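PDB 3RY7: ribokinase from Staphylococcus aureus, which catalyses the ATP- and magnesium-dependent phosphorylation of D-ribose at O-5, giving D-ribose 5-phosphate. Local coordinates for residues Ala134-Ile145 / Val160-Ala171; Thr2-Thr11 / Thr50-Thr61. One frame throughout, in Å; residues are numbered along the deposited sequence.

Interaction 1 of 2, residues Ala134-Ile145 / Val160-Ala171; sequences ADFVVAQLEVPI and VTTVLNPAPAKA
Val-163 bonds to both sides of Val-138 at the centre of a parallel ladder: its N reaches Val-137 O at 2.9 Å, and its O accepts Ala-139 N at 3.0 Å. Asn-165 N on Ala-139 O and Val-137 N on Thr-161 O continue the pattern. Beyond the strands, Leu-141 N turns to the O of Ala-167 (2.9 Å), the last residue of the inverse gamma turn centred on Pro-166. Strand 136-140, helix 145-157 and strand 161-165 form a beta-alpha-beta unit of the ribokinase fold; Val-137, Ala-139 and Thr-162 pack under its helix. In van der Waals contact, Thr-161 CB lies 3.6 Å from Phe-136 CD1, the two side chains running alongside each other, while the apolar pair Val-138 CG1 and Val-163 CG2 meets at 3.8 Å on the same face. Leu-141 CD1 packs tightly, 3.4 Å from Lys-170 CG, the two side chains running antiparallel past each other. The bend of Lys-170 at chi3 (83°) turns NZ back to Leu-141 O, a 3.1 Å bond in the carbonyl plane; a water joins NZ to Val-143 O. Nearby, Glu-142, probably a substrate ligand, is held by Ser-10 and the backbone N of Lys-42 and meets a glycerol, probably from the crystallisation liquor.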
loop_
_atom_site.group_PDB
_atom_site.type_symbol
_atom_site.label_atom_id
_atom_site.label_comp_id
_atom_site.label_asym_id
_atom_site.label_seq_id
_atom_site.Cartn_x
_atom_site.Cartn_y
_atom_site.Cartn_z
ATOM N N ALA A 134 -31.163 -12.735 -8.507
ATOM C CA ALA A 134 -30.193 -12.547 -7.431
ATOM C C ALA A 134 -30.623 -13.206 -6.114
ATOM O O ALA A 134 -31.813 -13.408 -5.870
ATOM C CB ALA A 134 -29.942 -11.057 -7.203
ATOM N N ASP A 135 -29.643 -13.524 -5.270
ATOM C CA ASP A 135 -29.895 -13.877 -3.875
ATOM C C ASP A 135 -30.031 -12.632 -2.990
ATOM O O ASP A 135 -30.857 -12.590 -2.066
ATOM C CB ASP A 135 -28.767 -14.765 -3.355
ATOM C CG ASP A 135 -28.681 -16.079 -4.111
ATOM O OD1 ASP A 135 -29.748 -16.725 -4.265
ATOM O OD2 ASP A 135 -27.565 -16.451 -4.561
ATOM N N PHE A 136 -29.206 -11.623 -3.270
ATOM C CA PHE A 136 -29.248 -10.359 -2.535
ATOM C C PHE A 136 -29.114 -9.191 -3.485
ATOM O O PHE A 136 -28.388 -9.260 -4.481
ATOM C CB PHE A 136 -28.101 -10.255 -1.519
ATOM C CG PHE A 136 -28.083 -11.359 -0.487
ATOM C CD1 PHE A 136 -28.651 -11.167 0.765
ATOM C CD2 PHE A 136 -27.475 -12.577 -0.763
ATOM C CE1 PHE A 136 -28.625 -12.175 1.715
ATOM C CE2 PHE A 136 -27.449 -13.586 0.185
ATOM C CZ PHE A 136 -28.024 -13.391 1.419
ATOM N N VAL A 137 -29.799 -8.106 -3.159
ATOM C CA VAL A 137 -29.512 -6.833 -3.779
ATOM C C VAL A 137 -29.113 -5.848 -2.679
ATOM O O VAL A 137 -29.770 -5.772 -1.638
ATOM C CB VAL A 137 -30.720 -6.321 -4.626
ATOM C CG1 VAL A 137 -32.009 -6.546 -3.889
ATOM C CG2 VAL A 137 -30.553 -4.856 -4.958
ATOM N N VAL A 138 -28.019 -5.120 -2.899
ATOM C CA VAL A 138 -27.485 -4.196 -1.895
ATOM C C VAL A 138 -27.472 -2.781 -2.438
ATOM O O VAL A 138 -26.958 -2.551 -3.526
ATOM C CB VAL A 138 -26.028 -4.566 -1.511
ATOM C CG1 VAL A 138 -25.539 -3.717 -0.329
ATOM C CG2 VAL A 138 -25.910 -6.050 -1.204
ATOM N N ALA A 139 -28.003 -1.836 -1.674
ATOM C CA ALA A 139 -28.004 -0.444 -2.089
ATOM C C ALA A 139 -27.392 0.439 -1.010
ATOM O O ALA A 139 -27.346 0.046 0.147
ATOM C CB ALA A 139 -29.419 0.025 -2.387
ATOM N N GLN A 140 -26.949 1.619 -1.397
ATOM C CA GLN A 140 -26.553 2.678 -0.495
ATOM C C GLN A 140 -27.229 3.965 -0.891
ATOM O O GLN A 140 -27.879 4.032 -1.889
ATOM C CB GLN A 140 -25.037 2.879 -0.480
ATOM C CG GLN A 140 -24.252 1.650 -0.613
ATOM C CD GLN A 140 -24.201 1.168 -1.998
ATOM O OE1 GLN A 140 -24.229 1.922 -2.914
ATOM N NE2 GLN A 140 -24.168 -0.098 -2.148
ATOM N N LEU A 141 -27.051 4.992 -0.101
ATOM C CA LEU A 141 -27.779 6.228 -0.350
ATOM C C LEU A 141 -27.015 7.273 -1.192
ATOM O O LEU A 141 -27.323 8.453 -1.113
ATOM C CB LEU A 141 -28.255 6.838 0.972
ATOM C CG LEU A 141 -29.172 5.954 1.828
ATOM C CD1 LEU A 141 -29.581 6.639 3.125
ATOM C CD2 LEU A 141 -30.414 5.589 1.024
ATOM N N GLU A 142 -26.024 6.847 -1.975
ATOM C CA GLU A 142 -25.383 7.758 -2.947
ATOM C C GLU A 142 -26.110 7.692 -4.300
ATOM O O GLU A 142 -25.622 8.177 -5.326
ATOM C CB GLU A 142 -23.884 7.464 -3.083
ATOM C CG GLU A 142 -23.136 7.725 -1.761
ATOM C CD GLU A 142 -21.613 7.681 -1.883
ATOM O OE1 GLU A 142 -21.082 6.944 -2.748
ATOM O OE2 GLU A 142 -20.954 8.383 -1.091
ATOM N N VAL A 143 -27.306 7.111 -4.261
ATOM C CA VAL A 143 -28.180 6.984 -5.413
ATOM C C VAL A 143 -29.595 7.367 -4.905
ATOM O O VAL A 143 -29.837 7.353 -3.689
ATOM C CB VAL A 143 -28.053 5.533 -5.953
ATOM C CG1 VAL A 143 -29.371 4.840 -6.019
ATOM C CG2 VAL A 143 -27.280 5.475 -7.273
ATOM N N PRO A 144 -30.516 7.768 -5.807
ATOM C CA PRO A 144 -31.741 8.352 -5.246
ATOM C C PRO A 144 -32.685 7.306 -4.643
ATOM O O PRO A 144 -32.780 6.174 -5.111
ATOM C CB PRO A 144 -32.402 9.045 -6.452
ATOM C CG PRO A 144 -31.306 9.148 -7.493
ATOM C CD PRO A 144 -30.432 7.948 -7.267
ATOM N N ILE A 145 -33.356 7.704 -3.580
ATOM C CA ILE A 145 -34.306 6.835 -2.893
ATOM C C ILE A 145 -35.367 6.183 -3.811
ATOM O O ILE A 145 -35.593 4.977 -3.712
ATOM C CB ILE A 145 -34.926 7.567 -1.682
ATOM C CG1 ILE A 145 -33.900 7.594 -0.537
ATOM C CG2 ILE A 145 -36.254 6.907 -1.241
ATOM C CD1 ILE A 145 -34.197 8.619 0.529
ATOM N N VAL A 160 -36.303 -12.073 -3.351
ATOM C CA VAL A 160 -34.887 -11.709 -3.268
ATOM C C VAL A 160 -34.634 -10.836 -2.028
ATOM O O VAL A 160 -35.349 -9.855 -1.795
ATOM C CB VAL A 160 -34.419 -10.995 -4.550
ATOM C CG1 VAL A 160 -32.963 -10.525 -4.424
ATOM C CG2 VAL A 160 -34.600 -11.920 -5.758
ATOM N N THR A 161 -33.640 -11.213 -1.219
ATOM C CA THR A 161 -33.317 -10.497 0.025
ATOM C C THR A 161 -32.766 -9.085 -0.215
ATOM O O THR A 161 -31.814 -8.902 -0.970
ATOM C CB THR A 161 -32.288 -11.293 0.854
ATOM O OG1 THR A 161 -32.804 -12.604 1.080
ATOM C CG2 THR A 161 -32.021 -10.607 2.196
ATOM N N THR A 162 -33.370 -8.083 0.415
ATOM C CA THR A 162 -32.891 -6.720 0.252
ATOM C C THR A 162 -31.999 -6.257 1.402
ATOM O O THR A 162 -32.298 -6.497 2.569
ATOM C CB THR A 162 -34.034 -5.726 0.101
ATOM O OG1 THR A 162 -34.851 -5.756 1.279
ATOM C CG2 THR A 162 -34.872 -6.060 -1.125
ATOM N N VAL A 163 -30.904 -5.582 1.069
ATOM C CA VAL A 163 -30.031 -5.039 2.093
ATOM C C VAL A 163 -29.640 -3.588 1.833
ATOM O O VAL A 163 -29.101 -3.239 0.780
ATOM C CB VAL A 163 -28.818 -5.984 2.414
ATOM C CG1 VAL A 163 -28.726 -7.144 1.431
ATOM C CG2 VAL A 163 -27.534 -5.212 2.518
ATOM N N LEU A 164 -29.967 -2.729 2.790
ATOM C CA LEU A 164 -29.694 -1.309 2.662
ATOM C C LEU A 164 -28.615 -0.872 3.647
ATOM O O LEU A 164 -28.747 -1.057 4.860
ATOM C CB LEU A 164 -30.946 -0.467 2.896
ATOM C CG LEU A 164 -30.698 1.052 2.884
ATOM C CD1 LEU A 164 -30.314 1.516 1.503
ATOM C CD2 LEU A 164 -31.901 1.834 3.387
ATOM N N ASN A 165 -27.546 -0.301 3.100
ATOM C CA ASN A 165 -26.543 0.423 3.875
ATOM C C ASN A 165 -26.905 1.900 3.824
ATOM O O ASN A 165 -26.640 2.573 2.830
ATOM C CB ASN A 165 -25.157 0.144 3.291
ATOM C CG ASN A 165 -24.110 1.138 3.745
ATOM O OD1 ASN A 165 -23.370 1.672 2.924
ATOM N ND2 ASN A 165 -24.046 1.399 5.051
ATOM N N PRO A 166 -27.555 2.406 4.890
ATOM C CA PRO A 166 -28.201 3.722 4.850
ATOM C C PRO A 166 -27.215 4.875 5.034
ATOM O O PRO A 166 -27.375 5.680 5.961
ATOM C CB PRO A 166 -29.188 3.658 6.026
ATOM C CG PRO A 166 -28.514 2.755 7.012
ATOM C CD PRO A 166 -27.743 1.739 6.192
ATOM N N ALA A 167 -26.236 4.949 4.134
ATOM C CA ALA A 167 -25.102 5.873 4.212
ATOM C C ALA A 167 -24.942 6.558 2.867
ATOM O O ALA A 167 -25.112 5.928 1.829
ATOM C CB ALA A 167 -23.810 5.096 4.549
ATOM N N PRO A 168 -24.671 7.862 2.874
ATOM C CA PRO A 168 -24.596 8.691 4.075
ATOM C C PRO A 168 -25.980 8.866 4.714
ATOM O O PRO A 168 -27.007 8.764 4.026
ATOM C CB PRO A 168 -24.112 10.035 3.520
ATOM C CG PRO A 168 -24.696 10.076 2.129
ATOM C CD PRO A 168 -24.572 8.664 1.639
ATOM N N ALA A 169 -25.993 9.141 6.015
ATOM C CA ALA A 169 -27.225 9.275 6.773
ATOM C C ALA A 169 -28.221 10.216 6.114
ATOM O O ALA A 169 -27.876 11.314 5.684
ATOM C CB ALA A 169 -26.919 9.748 8.179
ATOM N N LYS A 170 -29.463 9.764 6.027
ATOM C CA LYS A 170 -30.564 10.644 5.658
ATOM C C LYS A 170 -31.898 9.997 6.023
ATOM O O LYS A 170 -31.962 8.792 6.269
ATOM C CB LYS A 170 -30.493 11.056 4.179
ATOM C CG LYS A 170 -30.381 9.919 3.189
ATOM C CD LYS A 170 -30.309 10.432 1.742
ATOM C CE LYS A 170 -28.893 10.849 1.344
ATOM N NZ LYS A 170 -28.748 11.045 -0.138
ATOM N N ALA A 171 -32.944 10.806 6.108
ATOM C CA ALA A 171 -34.258 10.305 6.478
ATOM C C ALA A 171 -34.820 9.440 5.349
ATOM O O ALA A 171 -34.678 9.773 4.169
ATOM C CB ALA A 171 -35.194 11.459 6.778
HETATM O O HOH W 1 -26.452 11.503 -1.074
HETATM O O HOH W 2 -30.364 8.971 -1.523
#

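Interaction 2 of 2, residues Thr2-Thr11 / Thr50-Thr61; sequences TNKVVILGST and TARMQADTTFIT
Val-5 uses both backbone polar atoms on strand 56-60: its N donates to Asp-56 O at 2.8 Å, a nearly straight bond (173° at the hydrogen), and its O accepts Thr-58 N. Ile-7 repeats the scheme two residues on, with N to Thr-58 O and O from Ile-60 N. Asp-56 N on Asn-3 O opens this parallel ladder, and Gly-9 N on Ile-60 O continues it. The intervening Lys-4, Val-6 and Leu-8 bond instead to the neighbouring strand 136-140 or the residue just before it.

Past the ladder, hydroxyls take over. Thr-61 OG1, anti to its own N (chi1 -169°), donates to Gly-9 O at 2.8 Å and accepts from Thr-11 OG1 at 2.9 Å, so one hydroxyl ties together both ends of the Gly-9 to Thr-11 bend. At the other end Thr-57 OG1 donates to Ala-55 O from well above the carbonyl plane. Ala-55 N in turn bonds Thr-50 O where helix 42-52 closes in a Schellman motif with Gln-54 at positive phi.

Apolar contacts occur on both faces of the sheet. Phe-59 sets CD1 3.8 Å from Ile-7 CB, with Ser-10 O at the ring edge, and Ile-7 CD1 meets Thr-50 CG2 tip to tip. On the sheet face of Val-6 and Leu-8, Leu-8 CD1 presses on Ile-60 CG2 at 3.4 Å. Parallel strands whose C-terminal ends lead into the sugar pocket are characteristic of the PfkB-family alpha/beta fold.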
loop_
_atom_site.group_PDB
_atom_site.type_symbol
_atom_site.label_atom_id
_atom_site.label_comp_id
_atom_site.label_asym_id
_atom_site.label_seq_id
_atom_site.Cartn_x
_atom_site.Cartn_y
_atom_site.Cartn_z
ATOM N N THR A 2 -21.478 -19.906 -3.427
ATOM C CA THR A 2 -21.379 -18.540 -3.959
ATOM C C THR A 2 -22.733 -17.852 -4.182
ATOM O O THR A 2 -23.563 -18.326 -4.951
ATOM C CB THR A 2 -20.597 -18.490 -5.294
ATOM O OG1 THR A 2 -21.314 -19.215 -6.305
ATOM C CG2 THR A 2 -19.205 -19.081 -5.119
ATOM N N ASN A 3 -22.922 -16.715 -3.518
ATOM C CA ASN A 3 -24.121 -15.899 -3.675
ATOM C C ASN A 3 -24.170 -15.144 -5.007
ATOM O O ASN A 3 -23.140 -14.736 -5.534
ATOM C CB ASN A 3 -24.209 -14.882 -2.533
ATOM C CG ASN A 3 -24.459 -15.530 -1.195
ATOM O OD1 ASN A 3 -24.967 -16.647 -1.120
ATOM N ND2 ASN A 3 -24.103 -14.831 -0.121
ATOM N N LYS A 4 -25.371 -14.966 -5.546
ATOM C CA LYS A 4 -25.593 -14.020 -6.632
ATOM C C LYS A 4 -25.959 -12.681 -6.010
ATOM O O LYS A 4 -26.953 -12.564 -5.283
ATOM C CB LYS A 4 -26.705 -14.488 -7.572
ATOM C CG LYS A 4 -26.249 -15.520 -8.600
ATOM C CD LYS A 4 -27.426 -16.144 -9.343
ATOM C CE LYS A 4 -28.187 -17.130 -8.455
ATOM N NZ LYS A 4 -29.345 -17.749 -9.160
ATOM N N VAL A 5 -25.139 -11.675 -6.279
ATOM C CA VAL A 5 -25.290 -10.387 -5.632
ATOM C C VAL A 5 -25.429 -9.288 -6.691
ATOM O O VAL A 5 -24.622 -9.203 -7.612
ATOM C CB VAL A 5 -24.094 -10.099 -4.674
ATOM C CG1 VAL A 5 -24.206 -8.728 -4.056
ATOM C CG2 VAL A 5 -23.996 -11.176 -3.589
ATOM N N VAL A 6 -26.482 -8.482 -6.575
ATOM C CA VAL A 6 -26.606 -7.270 -7.372
ATOM C C VAL A 6 -26.370 -6.110 -6.450
ATOM O O VAL A 6 -26.988 -6.023 -5.389
ATOM C CB VAL A 6 -28.022 -7.107 -8.000
ATOM C CG1 VAL A 6 -28.182 -5.722 -8.606
ATOM C CG2 VAL A 6 -28.275 -8.180 -9.049
ATOM N N ILE A 7 -25.455 -5.232 -6.838
ATOM C CA ILE A 7 -25.262 -3.972 -6.130
ATOM C C ILE A 7 -25.939 -2.856 -6.918
ATOM O O ILE A 7 -25.769 -2.739 -8.121
ATOM C CB ILE A 7 -23.755 -3.647 -5.925
ATOM C CG1 ILE A 7 -23.032 -4.832 -5.276
ATOM C CG2 ILE A 7 -23.577 -2.411 -5.087
ATOM C CD1 ILE A 7 -23.494 -5.155 -3.837
ATOM N N LEU A 8 -26.694 -2.047 -6.229
ATOM C CA LEU A 8 -27.239 -0.860 -6.787
ATOM C C LEU A 8 -26.626 0.306 -6.094
ATOM O O LEU A 8 -26.807 0.465 -4.931
ATOM C CB LEU A 8 -28.733 -0.829 -6.618
ATOM C CG LEU A 8 -29.417 0.371 -7.234
ATOM C CD1 LEU A 8 -29.457 0.288 -8.694
ATOM C CD2 LEU A 8 -30.737 0.585 -6.656
ATOM N N GLY A 9 -25.876 1.111 -6.818
ATOM C CA GLY A 9 -25.248 2.237 -6.158
ATOM C C GLY A 9 -24.318 3.097 -6.987
ATOM O O GLY A 9 -24.338 3.072 -8.222
ATOM N N SER A 10 -23.502 3.870 -6.278
ATOM C CA SER A 10 -22.749 4.963 -6.867
ATOM C C SER A 10 -21.371 4.555 -7.383
ATOM O O SER A 10 -20.710 3.668 -6.834
ATOM C CB SER A 10 -22.568 6.052 -5.818
ATOM O OG SER A 10 -21.849 5.541 -4.700
ATOM N N THR A 11 -20.944 5.227 -8.439
ATOM C CA THR A 11 -19.546 5.197 -8.859
ATOM C C THR A 11 -19.036 6.625 -8.838
ATOM O O THR A 11 -19.672 7.523 -9.409
ATOM C CB THR A 11 -19.384 4.613 -10.268
ATOM O OG1 THR A 11 -19.786 3.240 -10.262
ATOM C CG2 THR A 11 -17.912 4.699 -10.719
ATOM N N THR A 50 -17.592 -7.411 -2.947
ATOM C CA THR A 50 -18.352 -8.653 -3.072
ATOM C C THR A 50 -17.777 -9.504 -4.201
ATOM O O THR A 50 -17.694 -10.728 -4.081
ATOM C CB THR A 50 -19.882 -8.441 -3.308
ATOM O OG1 THR A 50 -20.124 -8.153 -4.689
ATOM C CG2 THR A 50 -20.406 -7.315 -2.475
ATOM N N ALA A 51 -17.367 -8.857 -5.289
ATOM C CA ALA A 51 -16.825 -9.576 -6.445
ATOM C C ALA A 51 -15.443 -10.201 -6.168
ATOM O O ALA A 51 -15.136 -11.295 -6.635
ATOM C CB ALA A 51 -16.774 -8.661 -7.665
ATOM N N ARG A 52 -14.612 -9.503 -5.405
ATOM C CA ARG A 52 -13.316 -10.067 -5.030
ATOM C C ARG A 52 -13.490 -11.188 -4.015
ATOM O O ARG A 52 -12.615 -12.037 -3.873
ATOM C CB ARG A 52 -12.339 -8.997 -4.531
ATOM C CG ARG A 52 -11.599 -8.309 -5.680
ATOM C CD ARG A 52 -10.709 -7.149 -5.245
ATOM N NE ARG A 52 -10.331 -6.359 -6.416
ATOM C CZ ARG A 52 -9.862 -5.114 -6.375
ATOM N NH1 ARG A 52 -9.674 -4.497 -5.207
ATOM N NH2 ARG A 52 -9.573 -4.486 -7.514
ATOM N N MET A 53 -14.633 -11.202 -3.331
ATOM C CA MET A 53 -14.988 -12.320 -2.463
ATOM C C MET A 53 -15.599 -13.453 -3.275
ATOM O O MET A 53 -16.070 -14.433 -2.717
ATOM C CB MET A 53 -15.972 -11.870 -1.388
ATOM C CG MET A 53 -15.343 -11.015 -0.318
ATOM S SD MET A 53 -13.668 -11.601 -0.043
ATOM C CE MET A 53 -13.218 -10.686 1.409
ATOM N N GLN A 54 -15.613 -13.291 -4.594
ATOM C CA GLN A 54 -16.080 -14.315 -5.533
ATOM C C GLN A 54 -17.600 -14.576 -5.553
ATOM O O GLN A 54 -18.063 -15.614 -6.038
ATOM C CB GLN A 54 -15.283 -15.605 -5.357
ATOM C CG GLN A 54 -13.790 -15.352 -5.442
ATOM C CD GLN A 54 -12.986 -16.614 -5.692
ATOM O OE1 GLN A 54 -13.499 -17.600 -6.233
ATOM N NE2 GLN A 54 -11.711 -16.586 -5.308
ATOM N N ALA A 55 -18.370 -13.624 -5.040
ATOM C CA ALA A 55 -19.810 -13.631 -5.265
ATOM C C ALA A 55 -20.050 -13.347 -6.749
ATOM O O ALA A 55 -19.261 -12.648 -7.389
ATOM C CB ALA A 55 -20.495 -12.591 -4.385
ATOM N N ASP A 56 -21.111 -13.929 -7.299
ATOM C CA ASP A 56 -21.556 -13.651 -8.657
ATOM C C ASP A 56 -22.103 -12.228 -8.676
ATOM O O ASP A 56 -23.254 -12.003 -8.270
ATOM C CB ASP A 56 -22.698 -14.605 -9.006
ATOM C CG ASP A 56 -22.372 -15.526 -10.158
ATOM O OD1 ASP A 56 -22.989 -15.353 -11.233
ATOM O OD2 ASP A 56 -21.526 -16.436 -9.977
ATOM N N THR A 57 -21.302 -11.271 -9.139
ATOM C CA THR A 57 -21.668 -9.860 -8.985
ATOM C C THR A 57 -22.108 -9.121 -10.253
ATOM O O THR A 57 -21.486 -9.233 -11.310
ATOM C CB THR A 57 -20.529 -9.059 -8.355
ATOM O OG1 THR A 57 -19.984 -9.791 -7.256
ATOM C CG2 THR A 57 -21.035 -7.672 -7.892
ATOM N N THR A 58 -23.182 -8.350 -10.106
ATOM C CA THR A 58 -23.674 -7.451 -11.135
ATOM C C THR A 58 -23.832 -6.087 -10.477
ATOM O O THR A 58 -24.305 -5.993 -9.341
ATOM C CB THR A 58 -25.030 -7.929 -11.668
ATOM O OG1 THR A 58 -24.885 -9.251 -12.193
ATOM C CG2 THR A 58 -25.551 -7.008 -12.757
ATOM N N PHE A 59 -23.403 -5.033 -11.167
ATOM C CA PHE A 59 -23.409 -3.684 -10.597
ATOM C C PHE A 59 -24.249 -2.764 -11.464
ATOM O O PHE A 59 -23.966 -2.582 -12.645
ATOM C CB PHE A 59 -21.977 -3.145 -10.482
ATOM C CG PHE A 59 -21.862 -1.814 -9.786
ATOM C CD1 PHE A 59 -22.788 -1.419 -8.835
ATOM C CD2 PHE A 59 -20.806 -0.960 -10.069
ATOM C CE1 PHE A 59 -22.665 -0.195 -8.182
ATOM C CE2 PHE A 59 -20.681 0.255 -9.422
ATOM C CZ PHE A 59 -21.605 0.644 -8.480
ATOM N N ILE A 60 -25.304 -2.216 -10.873
ATOM C CA ILE A 60 -26.159 -1.254 -11.535
ATOM C C ILE A 60 -25.727 0.110 -11.048
ATOM O O ILE A 60 -25.884 0.445 -9.876
ATOM C CB ILE A 60 -27.642 -1.463 -11.193
ATOM C CG1 ILE A 60 -28.114 -2.869 -11.576
ATOM C CG2 ILE A 60 -28.487 -0.452 -11.903
ATOM C CD1 ILE A 60 -29.532 -3.183 -11.064
ATOM N N THR A 61 -25.148 0.897 -11.943
ATOM C CA THR A 61 -24.625 2.181 -11.535
ATOM C C THR A 61 -24.787 3.117 -12.718
ATOM O O THR A 61 -24.948 2.665 -13.852
ATOM C CB THR A 61 -23.146 2.044 -11.087
ATOM O OG1 THR A 61 -22.717 3.248 -10.440
ATOM C CG2 THR A 61 -22.251 1.739 -12.272
#

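In the fold
Interactions 1 and 2 are neighbouring ladders of one sheet, whose order there runs 56-64, 4-8, 136-140, 161-165. Strands 4-8 and 136-140 are hydrogen-bonded to each other, so the two contacts are continuous, and Val-138 packs on Ile-7 across the join. Both are largely buried. Interaction 1 closes a compact beta-alpha-beta unit and is more exposed at its C-terminal loop, where a lysine and a water serve backbone carbonyls. Interaction 2 joins strands further apart in sequence, has its exposed residues mainly at the opposite end, and finishes in buried threonine hydroxyls. Their C-terminal ends converge where Ser-10 OG probably hydrogen-bonds Glu-142 OE1 at the probable substrate site.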